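Local coordinates for superoxide dismutase (Porphyromonas gingivalis, PDB 1UES), which destroys superoxide radicals as a homodimer, dismuting them to oxygen and hydrogen peroxide at an active-site manganese or iron ion, at residues E105-E110 / L134-E139. The protein carries 1 engineered substitution. Sequence-based numbering, arbitrary orientation.
Sequences EKFKEE and LSIEKE
I136 reaches from its strand to F107 and E110, which lie one turn apart on the helix. Its CB points toward the helix and divides into two branches. CG2, anti to the backbone N, meets neither helix residue, whereas CG1, beside that N (chi1 -64°), passes 4.2 Å from CE1 of F107 and carries the chain, extended, to CD1. This terminal methyl makes the closest approaches: CD1 of I136 lies 3.9 Å from CB of E110 and 4.0 Å from CE1 of F107, approaching the ring obliquely. F107 meets it because its CG stands anti to the backbone N (chi1 163°), which swings the CD1-CE1 side of the ring over to the strand. No hydrogen bond joins the segments. E110 offers its CB and backbone C to the methyl, while its carboxylate turns back along the helix, where OE2 accepts a salt-bridging hydrogen bond from NZ of K106 at 3.0 Å, met from above the carboxylate plane. Helix 104-116 packs against edge strand 134-140 of the three-stranded antiparallel sheet in the C-terminal domain, away from the metal site. F101 of helix 91-101 touches all three contact residues, and I136 also touches F111 and A114 further along helix 104-116.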
loop_
_atom_site.group_PDB
_atom_site.type_symbol
_atom_site.label_atom_id
_atom_site.label_comp_id
_atom_site.label_asym_id
_atom_site.label_seq_id
_atom_site.Cartn_x
_atom_site.Cartn_y
_atom_site.Cartn_z
ATOM N N GLU A 105 7.009 -2.360 27.571
ATOM C CA GLU A 105 5.574 -2.303 27.274
ATOM C C GLU A 105 5.153 -0.992 26.659
ATOM O O GLU A 105 4.386 -0.967 25.692
ATOM C CB GLU A 105 4.753 -2.548 28.539
ATOM C CG GLU A 105 4.728 -3.993 28.960
ATOM C CD GLU A 105 4.194 -4.917 27.877
ATOM O OE1 GLU A 105 3.075 -4.673 27.375
ATOM O OE2 GLU A 105 4.893 -5.895 27.525
ATOM N N LYS A 106 5.643 0.105 27.227
ATOM C CA LYS A 106 5.333 1.424 26.713
ATOM C C LYS A 106 5.916 1.570 25.303
ATOM O O LYS A 106 5.302 2.172 24.431
ATOM C CB LYS A 106 5.922 2.505 27.617
ATOM C CG LYS A 106 5.370 3.892 27.362
ATOM C CD LYS A 106 3.858 3.925 27.582
ATOM C CE LYS A 106 3.270 5.309 27.328
ATOM N NZ LYS A 106 4.060 6.104 26.340
ATOM N N PHE A 107 7.104 1.017 25.087
ATOM C CA PHE A 107 7.723 1.098 23.778
ATOM C C PHE A 107 6.848 0.388 22.748
ATOM O O PHE A 107 6.591 0.921 21.663
ATOM C CB PHE A 107 9.102 0.441 23.776
ATOM C CG PHE A 107 9.612 0.140 22.389
ATOM C CD1 PHE A 107 9.906 1.175 21.509
ATOM C CD2 PHE A 107 9.757 -1.173 21.950
ATOM C CE1 PHE A 107 10.332 0.913 20.206
ATOM C CE2 PHE A 107 10.180 -1.435 20.649
ATOM C CZ PHE A 107 10.468 -0.384 19.783
ATOM N N LYS A 108 6.382 -0.809 23.089
ATOM C CA LYS A 108 5.560 -1.564 22.149
ATOM C C LYS A 108 4.316 -0.765 21.811
ATOM O O LYS A 108 3.893 -0.711 20.653
ATOM C CB LYS A 108 5.163 -2.912 22.732
ATOM C CG LYS A 108 6.337 -3.846 22.951
ATOM C CD LYS A 108 6.002 -4.815 24.062
ATOM C CE LYS A 108 5.252 -5.996 23.533
ATOM N NZ LYS A 108 4.823 -6.872 24.658
ATOM N N GLU A 109 3.733 -0.136 22.823
ATOM C CA GLU A 109 2.540 0.663 22.592
ATOM C C GLU A 109 2.814 1.769 21.565
ATOM O O GLU A 109 2.046 1.946 20.627
ATOM C CB GLU A 109 2.033 1.247 23.927
ATOM C CG GLU A 109 2.072 2.774 24.011
ATOM C CD GLU A 109 1.039 3.372 24.981
ATOM O OE1 GLU A 109 1.116 4.597 25.224
ATOM O OE2 GLU A 109 0.162 2.634 25.500
ATOM N N GLU A 110 3.913 2.501 21.723
ATOM C CA GLU A 110 4.228 3.586 20.799
ATOM C C GLU A 110 4.575 3.087 19.414
ATOM O O GLU A 110 4.186 3.695 18.415
ATOM C CB GLU A 110 5.381 4.440 21.326
ATOM C CG GLU A 110 5.084 5.040 22.686
ATOM C CD GLU A 110 6.235 5.846 23.231
ATOM O OE1 GLU A 110 6.944 6.507 22.434
ATOM O OE2 GLU A 110 6.434 5.823 24.465
ATOM N N LEU A 134 17.626 6.239 20.497
ATOM C CA LEU A 134 16.623 5.520 19.736
ATOM C C LEU A 134 15.514 6.426 19.262
ATOM O O LEU A 134 15.159 7.406 19.928
ATOM C CB LEU A 134 16.002 4.410 20.593
ATOM C CG LEU A 134 16.936 3.375 21.228
ATOM C CD1 LEU A 134 16.158 2.538 22.269
ATOM C CD2 LEU A 134 17.509 2.463 20.118
ATOM N N SER A 135 14.951 6.078 18.114
ATOM C CA SER A 135 13.836 6.826 17.563
ATOM C C SER A 135 12.923 5.877 16.835
ATOM O O SER A 135 13.356 4.833 16.351
ATOM C CB SER A 135 14.313 7.892 16.576
ATOM O OG SER A 135 15.020 7.327 15.473
ATOM N N ILE A 136 11.651 6.236 16.774
ATOM C CA ILE A 136 10.696 5.437 16.023
ATOM C C ILE A 136 10.497 6.263 14.761
ATOM O O ILE A 136 10.144 7.444 14.826
ATOM C CB ILE A 136 9.379 5.271 16.779
ATOM C CG1 ILE A 136 9.644 4.482 18.068
ATOM C CG2 ILE A 136 8.335 4.623 15.864
ATOM C CD1 ILE A 136 8.439 4.107 18.850
ATOM N N GLU A 137 10.781 5.656 13.613
ATOM C CA GLU A 137 10.666 6.338 12.331
ATOM C C GLU A 137 9.542 5.752 11.492
ATOM O O GLU A 137 9.438 4.545 11.359
ATOM C CB GLU A 137 11.980 6.205 11.548
ATOM C CG GLU A 137 13.216 6.624 12.309
ATOM C CD GLU A 137 13.365 8.134 12.398
ATOM O OE1 GLU A 137 12.748 8.855 11.570
ATOM O OE2 GLU A 137 14.106 8.595 13.287
ATOM N N LYS A 138 8.690 6.606 10.940
ATOM C CA LYS A 138 7.616 6.134 10.067
ATOM C C LYS A 138 8.142 6.340 8.645
ATOM O O LYS A 138 8.447 7.473 8.242
ATOM C CB LYS A 138 6.337 6.938 10.301
ATOM C CG LYS A 138 5.597 6.573 11.597
ATOM C CD LYS A 138 4.469 7.551 11.869
ATOM C CE LYS A 138 3.224 7.166 11.098
ATOM N NZ LYS A 138 2.876 8.195 10.064
ATOM N N GLU A 139 8.265 5.247 7.892
ATOM C CA GLU A 139 8.819 5.319 6.551
ATOM C C GLU A 139 7.813 4.928 5.475
ATOM O O GLU A 139 7.547 3.733 5.247
ATOM C CB GLU A 139 10.056 4.407 6.461
ATOM C CG GLU A 139 11.193 4.821 7.363
ATOM C CD GLU A 139 11.948 6.016 6.810
ATOM O OE1 GLU A 139 11.510 6.582 5.783
ATOM O OE2 GLU A 139 12.977 6.402 7.400
#